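PDB 3U62: shikimate dehydrogenase (NADP(+)) from Thermotoga maritima, which probably catalyses the reversible NADPH-linked reduction of 3-dehydroshikimate to shikimate, a step towards chorismate and the aromatic amino acids. Local coordinates for residues Leu193-Asp198 with His217-Asn222; Glu109-Val114 with Ala167-Asn172; Gly180-Val185 with Asp203-Val208. All blocks are in the same frame, centred on the assembly; numbering follows the deposited sequence.

Contact 1 of 3, residues Leu193-Asp198 with His217-Asn222; sequences LSLVYD and HIIKGN
Val196 is bonded through its backbone to both His217 and Ile219, the central link between two short parallel strands, 195-198 and 217-219, whose axes lie 4.8 Å apart. Four N-H...O=C bonds make the pairing. His217 N donates to Ser194 O and Ile219 N to Val196 O, while in the other direction Val196 N reaches His217 O at 2.9 Å and Asp198 N reaches Ile219 O. Weaker CA-H...O contacts reinforce them, as from Ile218 CA to Val196 O at 3.3 Å.

With helix 205-213 between them, the strands form a beta-alpha-beta unit, and 217-219 is the outermost strand at this end of the six-stranded Rossmann-type sheet. Gly221, a predicted NADP(+)-binding residue, follows just beyond the strand.

Apolar packing differs on the two faces. Leu195 CD1 reaches diagonally to Ile219 CD1 at 3.7 Å and also touches His217 CB. Tyr197 has CG anti to its nitrogen (chi1 -167°), swinging the ring alongside Ile219; with the ring turned as it is, CE1 lies 3.7 Å from Ile219 CG2, and Ile219 O comes over one ring face, towards the rim. Val196 and Ile218, beta-branched residues well suited to strands, turn to the reverse face and pack on helix 205-213.

Polar groups gather at the C-terminal end. A water 2.8 Å from Tyr197 OH donates to Lys220 O, and the phenol hydroxyl also bonds Ser101 OG. Asp198 OD2 bonds Thr204 OG1.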
loop_
_atom_site.group_PDB
_atom_site.type_symbol
_atom_site.label_atom_id
_atom_site.label_comp_id
_atom_site.label_asym_id
_atom_site.label_seq_id
_atom_site.Cartn_x
_atom_site.Cartn_y
_atom_site.Cartn_z
ATOM N N LEU A 193 -10.242 -12.745 -15.450
ATOM C CA LEU A 193 -10.361 -11.714 -14.426
ATOM C C LEU A 193 -10.764 -10.398 -15.084
ATOM O O LEU A 193 -10.394 -10.131 -16.233
ATOM C CB LEU A 193 -9.043 -11.529 -13.670
ATOM C CG LEU A 193 -8.509 -12.675 -12.803
ATOM C CD1 LEU A 193 -7.075 -12.393 -12.395
ATOM C CD2 LEU A 193 -9.376 -12.917 -11.572
ATOM N N SER A 194 -11.522 -9.584 -14.358
ATOM C CA SER A 194 -11.875 -8.248 -14.829
ATOM C C SER A 194 -10.943 -7.180 -14.257
ATOM O O SER A 194 -10.855 -6.074 -14.795
ATOM C CB SER A 194 -13.335 -7.920 -14.503
ATOM O OG SER A 194 -13.572 -7.972 -13.097
ATOM N N LEU A 195 -10.251 -7.517 -13.170
ATOM C CA LEU A 195 -9.297 -6.607 -12.542
ATOM C C LEU A 195 -8.048 -7.329 -12.051
ATOM O O LEU A 195 -8.135 -8.321 -11.324
ATOM C CB LEU A 195 -9.954 -5.845 -11.381
ATOM C CG LEU A 195 -9.071 -4.974 -10.470
ATOM C CD1 LEU A 195 -8.524 -3.752 -11.201
ATOM C CD2 LEU A 195 -9.839 -4.550 -9.228
ATOM N N VAL A 196 -6.890 -6.827 -12.472
ATOM C CA VAL A 196 -5.609 -7.217 -11.891
ATOM C C VAL A 196 -4.983 -5.962 -11.290
ATOM O O VAL A 196 -4.717 -4.983 -11.996
ATOM C CB VAL A 196 -4.664 -7.875 -12.928
ATOM C CG1 VAL A 196 -3.252 -8.031 -12.363
ATOM C CG2 VAL A 196 -5.212 -9.229 -13.370
ATOM N N TYR A 197 -4.768 -6.001 -9.980
ATOM C CA TYR A 197 -4.293 -4.854 -9.225
ATOM C C TYR A 197 -3.011 -5.243 -8.504
ATOM O O TYR A 197 -2.969 -6.254 -7.800
ATOM C CB TYR A 197 -5.373 -4.429 -8.225
ATOM C CG TYR A 197 -5.184 -3.079 -7.559
ATOM C CD1 TYR A 197 -6.031 -2.011 -7.861
ATOM C CD2 TYR A 197 -4.191 -2.878 -6.599
ATOM C CE1 TYR A 197 -5.878 -0.772 -7.241
ATOM C CE2 TYR A 197 -4.028 -1.645 -5.976
ATOM C CZ TYR A 197 -4.874 -0.598 -6.301
ATOM O OH TYR A 197 -4.714 0.621 -5.685
ATOM N N ASP A 198 -1.965 -4.446 -8.689
ATOM C CA ASP A 198 -0.689 -4.692 -8.033
ATOM C C ASP A 198 -0.287 -3.443 -7.263
ATOM O O ASP A 198 -0.248 -2.349 -7.829
ATOM C CB ASP A 198 0.379 -5.056 -9.072
ATOM C CG ASP A 198 1.534 -5.852 -8.482
ATOM O OD1 ASP A 198 1.906 -5.617 -7.311
ATOM O OD2 ASP A 198 2.082 -6.716 -9.201
ATOM N N HIS A 217 -9.298 -4.175 -16.556
ATOM C CA HIS A 217 -8.575 -3.185 -15.767
ATOM C C HIS A 217 -7.309 -3.771 -15.172
ATOM O O HIS A 217 -7.346 -4.770 -14.449
ATOM C CB HIS A 217 -9.450 -2.618 -14.651
ATOM C CG HIS A 217 -10.648 -1.869 -15.140
ATOM N ND1 HIS A 217 -10.557 -0.752 -15.942
ATOM C CD2 HIS A 217 -11.968 -2.060 -14.907
ATOM C CE1 HIS A 217 -11.772 -0.300 -16.198
ATOM N NE2 HIS A 217 -12.645 -1.077 -15.583
ATOM N N ILE A 218 -6.185 -3.140 -15.494
ATOM C CA ILE A 218 -4.892 -3.520 -14.946
ATOM C C ILE A 218 -4.285 -2.289 -14.290
ATOM O O ILE A 218 -3.846 -1.355 -14.973
ATOM C CB ILE A 218 -3.958 -4.097 -16.030
ATOM C CG1 ILE A 218 -4.627 -5.289 -16.718
ATOM C CG2 ILE A 218 -2.623 -4.517 -15.420
ATOM C CD1 ILE A 218 -4.228 -5.475 -18.172
ATOM N N ILE A 219 -4.280 -2.290 -12.961
ATOM C CA ILE A 219 -3.878 -1.119 -12.194
ATOM C C ILE A 219 -2.633 -1.424 -11.361
ATOM O O ILE A 219 -2.645 -2.322 -10.517
ATOM C CB ILE A 219 -5.041 -0.612 -11.290
ATOM C CG1 ILE A 219 -6.263 -0.252 -12.147
ATOM C CG2 ILE A 219 -4.598 0.589 -10.457
ATOM C CD1 ILE A 219 -7.587 -0.154 -11.371
ATOM N N LYS A 220 -1.558 -0.680 -11.622
ATOM C CA LYS A 220 -0.333 -0.776 -10.827
ATOM C C LYS A 220 -0.434 0.125 -9.600
ATOM O O LYS A 220 -1.433 0.822 -9.411
ATOM C CB LYS A 220 0.901 -0.380 -11.643
ATOM C CG LYS A 220 1.078 -1.090 -12.974
ATOM C CD LYS A 220 2.384 -0.663 -13.638
ATOM C CE LYS A 220 2.372 0.811 -14.052
ATOM N NZ LYS A 220 3.680 1.231 -14.629
ATOM N N GLY A 221 0.613 0.120 -8.781
ATOM C CA GLY A 221 0.603 0.833 -7.506
ATOM C C GLY A 221 0.753 2.343 -7.566
ATOM O O GLY A 221 0.753 3.001 -6.523
ATOM N N ASN A 222 0.878 2.896 -8.772
ATOM C CA ASN A 222 1.100 4.334 -8.933
ATOM C C ASN A 222 -0.081 5.213 -8.508
ATOM O O ASN A 222 0.127 6.281 -7.924
ATOM C CB ASN A 222 1.561 4.676 -10.356
ATOM C CG ASN A 222 0.556 4.269 -11.419
ATOM O OD1 ASN A 222 -0.165 3.279 -11.274
ATOM N ND2 ASN A 222 0.510 5.032 -12.506
HETATM O O HOH W 1 -3.242 1.948 -7.671
#

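Contact 2 of 3, residues Glu109-Val114 with Ala167-Asn172; sequences EPVVVV and AKSLFN
Val111 CG1 lies 3.6 Å from Phe171 CD1, meeting the ring obliquely. With chi1 at -179°, CG1 of the valine is trans to N and leans forward along the strand to the ring, while CG2 faces Ser169 CB. On the reverse face Leu170 CD1 is shared by two valines, touching Val112 CG1 and, at 3.7 Å, Val114 CG2. The other methyl of Val112, CG2, packs on Ala167 CB at 3.6 Å, a place where a small side chain fits closely against the strand.

Between the two faces the backbones of 111-114 and 169-172 run parallel. Val112 turns both its N and its O to strand 169-172, N to Ser169 O and O to Phe171 N at 2.8 Å, and Val114 N donates to Phe171 O. At the start of the pairing Pro110 O accepts two hydrogen bonds in its carbonyl plane, from Lys168 N at 2.9 Å and Ser169 N at 3.2 Å. Proline has no N-H to offer, but its carbonyl serves both amides here, just after a cis peptide bond. The extended methylenes of Lys168 pass Glu109 O, with CD 3.4 Å away.

This pairing is the centre of a Rossmann fold: 111-114, first of this sheet's strands along the chain, lies beside 169-172, the fourth, in the middle of the order 3-2-1-4-5-6, and it runs into Gly115 and the glycine-rich turn predicted to bind NADP(+).

Further out, helix 118-129 covers Val111, Val113 and Phe171 through Leu127, whereas helix 160-165 lies against Val112, Val114 and Leu170. Phe171 is also stacked with Tyr197 of the next strand. Ser169 OG is bonded to Lys108 O, and Glu109 OE2 accepts from the backbone N of both Lys133 and Asp134.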
loop_
_atom_site.group_PDB
_atom_site.type_symbol
_atom_site.label_atom_id
_atom_site.label_comp_id
_atom_site.label_asym_id
_atom_site.label_seq_id
_atom_site.Cartn_x
_atom_site.Cartn_y
_atom_site.Cartn_z
ATOM N N GLU A 109 -16.625 -9.516 -7.986
ATOM C CA GLU A 109 -16.332 -10.535 -6.981
ATOM C C GLU A 109 -16.508 -11.941 -7.545
ATOM O O GLU A 109 -17.239 -12.123 -8.522
ATOM C CB GLU A 109 -17.253 -10.359 -5.777
ATOM C CG GLU A 109 -17.084 -9.040 -5.054
ATOM C CD GLU A 109 -18.136 -8.830 -3.986
ATOM O OE1 GLU A 109 -18.731 -7.732 -3.952
ATOM O OE2 GLU A 109 -18.374 -9.756 -3.180
ATOM N N PRO A 110 -15.853 -12.951 -6.932
ATOM C CA PRO A 110 -14.970 -12.903 -5.756
ATOM C C PRO A 110 -13.662 -12.159 -6.000
ATOM O O PRO A 110 -13.192 -12.071 -7.137
ATOM C CB PRO A 110 -14.679 -14.381 -5.479
ATOM C CG PRO A 110 -15.802 -15.115 -6.127
ATOM C CD PRO A 110 -16.086 -14.339 -7.363
ATOM N N VAL A 111 -13.088 -11.638 -4.919
ATOM C CA VAL A 111 -11.827 -10.911 -4.969
ATOM C C VAL A 111 -10.749 -11.697 -4.228
ATOM O O VAL A 111 -10.938 -12.085 -3.072
ATOM C CB VAL A 111 -11.963 -9.501 -4.342
ATOM C CG1 VAL A 111 -10.647 -8.744 -4.427
ATOM C CG2 VAL A 111 -13.070 -8.711 -5.027
ATOM N N VAL A 112 -9.625 -11.934 -4.901
ATOM C CA VAL A 112 -8.469 -12.574 -4.278
ATOM C C VAL A 112 -7.449 -11.505 -3.879
ATOM O O VAL A 112 -7.085 -10.645 -4.686
ATOM C CB VAL A 112 -7.807 -13.626 -5.214
ATOM C CG1 VAL A 112 -6.529 -14.186 -4.595
ATOM C CG2 VAL A 112 -8.775 -14.761 -5.504
ATOM N N VAL A 113 -7.013 -11.565 -2.624
ATOM C CA VAL A 113 -5.974 -10.682 -2.107
ATOM C C VAL A 113 -4.754 -11.531 -1.754
ATOM O O VAL A 113 -4.835 -12.415 -0.898
ATOM C CB VAL A 113 -6.462 -9.895 -0.861
ATOM C CG1 VAL A 113 -5.345 -9.027 -0.292
ATOM C CG2 VAL A 113 -7.677 -9.039 -1.204
ATOM N N VAL A 114 -3.633 -11.272 -2.424
ATOM C CA VAL A 114 -2.395 -12.008 -2.168
ATOM C C VAL A 114 -1.581 -11.284 -1.100
ATOM O O VAL A 114 -1.217 -10.117 -1.267
ATOM C CB VAL A 114 -1.544 -12.204 -3.449
ATOM C CG1 VAL A 114 -0.363 -13.131 -3.178
ATOM C CG2 VAL A 114 -2.394 -12.755 -4.580
ATOM N N ALA A 167 -12.315 -16.581 -9.355
ATOM C CA ALA A 167 -12.449 -15.181 -8.955
ATOM C C ALA A 167 -12.588 -14.234 -10.145
ATOM O O ALA A 167 -12.381 -14.630 -11.295
ATOM C CB ALA A 167 -11.270 -14.771 -8.088
ATOM N N LYS A 168 -12.937 -12.982 -9.854
ATOM C CA LYS A 168 -13.079 -11.954 -10.883
ATOM C C LYS A 168 -12.089 -10.800 -10.721
ATOM O O LYS A 168 -11.818 -10.077 -11.682
ATOM C CB LYS A 168 -14.516 -11.426 -10.930
ATOM C CG LYS A 168 -15.527 -12.435 -11.453
ATOM C CD LYS A 168 -16.830 -11.766 -11.848
ATOM C CE LYS A 168 -17.841 -12.787 -12.344
ATOM N NZ LYS A 168 -19.059 -12.134 -12.906
ATOM N N SER A 169 -11.554 -10.630 -9.515
ATOM C CA SER A 169 -10.534 -9.610 -9.256
ATOM C C SER A 169 -9.362 -10.181 -8.468
ATOM O O SER A 169 -9.545 -11.028 -7.592
ATOM C CB SER A 169 -11.131 -8.417 -8.507
ATOM O OG SER A 169 -12.170 -7.808 -9.258
ATOM N N LEU A 170 -8.160 -9.705 -8.790
ATOM C CA LEU A 170 -6.939 -10.128 -8.110
ATOM C C LEU A 170 -6.108 -8.925 -7.667
ATOM O O LEU A 170 -5.820 -8.029 -8.464
ATOM C CB LEU A 170 -6.105 -11.041 -9.018
ATOM C CG LEU A 170 -4.719 -11.493 -8.542
ATOM C CD1 LEU A 170 -4.820 -12.430 -7.347
ATOM C CD2 LEU A 170 -3.954 -12.155 -9.671
ATOM N N PHE A 171 -5.733 -8.921 -6.389
ATOM C CA PHE A 171 -4.859 -7.902 -5.816
ATOM C C PHE A 171 -3.575 -8.556 -5.319
ATOM O O PHE A 171 -3.628 -9.451 -4.468
ATOM C CB PHE A 171 -5.535 -7.209 -4.624
ATOM C CG PHE A 171 -6.644 -6.259 -4.997
ATOM C CD1 PHE A 171 -7.876 -6.737 -5.434
ATOM C CD2 PHE A 171 -6.469 -4.884 -4.869
ATOM C CE1 PHE A 171 -8.907 -5.860 -5.767
ATOM C CE2 PHE A 171 -7.497 -3.999 -5.200
ATOM C CZ PHE A 171 -8.717 -4.490 -5.649
ATOM N N ASN A 172 -2.428 -8.128 -5.842
ATOM C CA ASN A 172 -1.160 -8.461 -5.201
ATOM C C ASN A 172 -0.782 -7.361 -4.224
ATOM O O ASN A 172 -0.687 -6.191 -4.606
ATOM C CB ASN A 172 -0.021 -8.664 -6.201
ATOM C CG ASN A 172 1.333 -8.810 -5.510
ATOM O OD1 ASN A 172 2.260 -8.037 -5.754
ATOM N ND2 ASN A 172 1.442 -9.793 -4.619
#

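Contact 3 of 3, residues Gly180-Val185 with Asp203-Val208; sequences GEELPV and DTPLVV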
loop_
_atom_site.group_PDB
_atom_site.type_symbol
_atom_site.label_atom_id
_atom_site.label_comp_id
_atom_site.label_asym_id
_atom_site.label_seq_id
_atom_site.Cartn_x
_atom_site.Cartn_y
_atom_site.Cartn_z
ATOM N N GLY A 180 11.255 -8.894 -10.037
ATOM C CA GLY A 180 10.889 -9.645 -11.237
ATOM C C GLY A 180 10.353 -11.046 -10.996
ATOM O O GLY A 180 10.294 -11.854 -11.926
ATOM N N GLU A 181 9.962 -11.337 -9.755
ATOM C CA GLU A 181 9.429 -12.657 -9.400
ATOM C C GLU A 181 7.999 -12.839 -9.900
ATOM O O GLU A 181 7.250 -11.870 -10.048
ATOM C CB GLU A 181 9.477 -12.902 -7.882
ATOM C CG GLU A 181 10.816 -12.612 -7.209
ATOM C CD GLU A 181 10.869 -11.225 -6.585
ATOM O OE1 GLU A 181 10.273 -10.282 -7.147
ATOM O OE2 GLU A 181 11.520 -11.079 -5.528
ATOM N N GLU A 182 7.632 -14.095 -10.150
ATOM C CA GLU A 182 6.291 -14.448 -10.606
ATOM C C GLU A 182 5.493 -15.126 -9.501
ATOM O O GLU A 182 6.047 -15.877 -8.694
ATOM C CB GLU A 182 6.365 -15.386 -11.812
ATOM C CG GLU A 182 6.983 -14.778 -13.057
ATOM C CD GLU A 182 7.043 -15.754 -14.215
ATOM O OE1 GLU A 182 6.032 -16.443 -14.481
ATOM O OE2 GLU A 182 8.104 -15.830 -14.870
ATOM N N LEU A 183 4.191 -14.856 -9.473
ATOM C CA LEU A 183 3.275 -15.559 -8.581
ATOM C C LEU A 183 2.819 -16.867 -9.232
ATOM O O LEU A 183 2.702 -16.937 -10.459
ATOM C CB LEU A 183 2.068 -14.677 -8.242
ATOM C CG LEU A 183 2.288 -13.529 -7.248
ATOM C CD1 LEU A 183 1.163 -12.509 -7.353
ATOM C CD2 LEU A 183 2.415 -14.045 -5.815
ATOM N N PRO A 184 2.560 -17.909 -8.415
ATOM C CA PRO A 184 2.106 -19.196 -8.949
ATOM C C PRO A 184 0.646 -19.162 -9.415
ATOM O O PRO A 184 -0.241 -19.712 -8.752
ATOM C CB PRO A 184 2.292 -20.153 -7.765
ATOM C CG PRO A 184 2.194 -19.288 -6.563
ATOM C CD PRO A 184 2.763 -17.956 -6.952
ATOM N N VAL A 185 0.412 -18.511 -10.551
ATOM C CA VAL A 185 -0.921 -18.405 -11.139
ATOM C C VAL A 185 -0.833 -18.496 -12.666
ATOM O O VAL A 185 0.024 -17.863 -13.289
ATOM C CB VAL A 185 -1.675 -17.122 -10.656
ATOM C CG1 VAL A 185 -0.910 -15.844 -11.016
ATOM C CG2 VAL A 185 -3.106 -17.080 -11.193
ATOM N N ASP A 203 5.985 -1.881 -13.355
ATOM C CA ASP A 203 5.580 -3.101 -14.055
ATOM C C ASP A 203 6.156 -4.350 -13.401
ATOM O O ASP A 203 7.363 -4.444 -13.156
ATOM C CB ASP A 203 6.002 -3.060 -15.528
ATOM C CG ASP A 203 5.063 -2.237 -16.395
ATOM O OD1 ASP A 203 4.069 -1.681 -15.882
ATOM O OD2 ASP A 203 5.328 -2.147 -17.613
ATOM N N THR A 204 5.270 -5.292 -13.105
ATOM C CA THR A 204 5.648 -6.594 -12.579
ATOM C C THR A 204 5.269 -7.650 -13.609
ATOM O O THR A 204 4.465 -7.372 -14.504
ATOM C CB THR A 204 4.912 -6.899 -11.259
ATOM O OG1 THR A 204 3.495 -6.827 -11.469
ATOM C CG2 THR A 204 5.307 -5.905 -10.178
ATOM N N PRO A 205 5.844 -8.865 -13.498
ATOM C CA PRO A 205 5.415 -9.954 -14.373
ATOM C C PRO A 205 3.894 -10.168 -14.373
ATOM O O PRO A 205 3.323 -10.460 -15.425
ATOM C CB PRO A 205 6.134 -11.169 -13.788
ATOM C CG PRO A 205 7.388 -10.605 -13.226
ATOM C CD PRO A 205 6.997 -9.260 -12.664
ATOM N N LEU A 206 3.258 -10.016 -13.210
ATOM C CA LEU A 206 1.802 -10.137 -13.092
ATOM C C LEU A 206 1.065 -9.122 -13.970
ATOM O O LEU A 206 0.141 -9.482 -14.703
ATOM C CB LEU A 206 1.359 -9.998 -11.628
ATOM C CG LEU A 206 -0.146 -9.990 -11.321
ATOM C CD1 LEU A 206 -0.798 -11.334 -11.638
ATOM C CD2 LEU A 206 -0.393 -9.604 -9.872
ATOM N N VAL A 207 1.485 -7.860 -13.885
ATOM C CA VAL A 207 0.895 -6.772 -14.668
ATOM C C VAL A 207 1.102 -6.998 -16.168
ATOM O O VAL A 207 0.165 -6.853 -16.959
ATOM C CB VAL A 207 1.464 -5.392 -14.228
ATOM C CG1 VAL A 207 1.111 -4.295 -15.226
ATOM C CG2 VAL A 207 0.959 -5.024 -12.839
ATOM N N VAL A 208 2.328 -7.363 -16.540
ATOM C CA VAL A 208 2.684 -7.635 -17.934
ATOM C C VAL A 208 1.873 -8.806 -18.502
ATOM O O VAL A 208 1.397 -8.740 -19.639
ATOM C CB VAL A 208 4.213 -7.877 -18.093
ATOM C CG1 VAL A 208 4.563 -8.315 -19.513
ATOM C CG2 VAL A 208 4.993 -6.619 -17.723
HETATM O O HOH W 2 4.634 -10.663 -10.593
#
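Pro205 points its ring at the loop 180-185 and meets it with CB, CG and CD in turn. Its CB touches the aliphatic part of Glu182, 3.8 Å from CG. At the tip of the ring CG sits near two carbonyl oxygens of the loop, 3.4 Å from Gly180 O and equally close to Glu181 O. Where the ring closes back to the backbone, CD is 3.7 Å from Glu181 O. A glycine in place of Pro205 would probably open a gap beside these carbonyls, deprive Glu182 CG of its apolar neighbour and make the start of the helix more flexible.

The site is the N-terminus of helix 205-213, which leads from strand 195-198 in the beta-alpha-beta unit of the nucleotide-binding domain. Proline, which lacks an N-H, suits the first turn, where backbone nitrogens have no acceptor in a preceding turn. Just before it Thr204 is the N-cap, its OG1 accepting a weak hydrogen bond from Val207 N at 3.3 Å.

No direct hydrogen bond crosses between the segments, but a water bridges them, donating to Glu181 O and accepting from Leu206 N at 3.0 Å. It thereby occupies a first-turn amide. Deeper in, Leu206 holds CG trans to N (chi1 175°), which carries its branched end towards the loop; with chi2 at 66°, CD2 meets Leu183 CD1 at 4.1 Å, a loose contact between two apolar ends. Leu206 continues onto Leu170 and Val196 of the sheet.

At the start of the loop, Gly180 has a positive phi (84°), easy for glycine.

In the fold
Contact 2 is the buried centre of the parallel sheet, contact 1 its partly buried end, and contact 3 a surface contact beside it. Contacts 1 and 2 belong to one sheet, since strands 169-172 and 195-198 are neighbours, and both rest on regular backbone bonding with apolar side chains on either face; contact 1 adds water and polar groups. In contact 3 a loop meets a helix end, so side-chain packing and solvent replace the backbone pairing of the sheet. It shares the unit of contact 1, for helix 205-213 joins that contact's two strands, and Lys220 forms a salt bridge with Asp203. Leu206 also packs on Asn172 of contact 2.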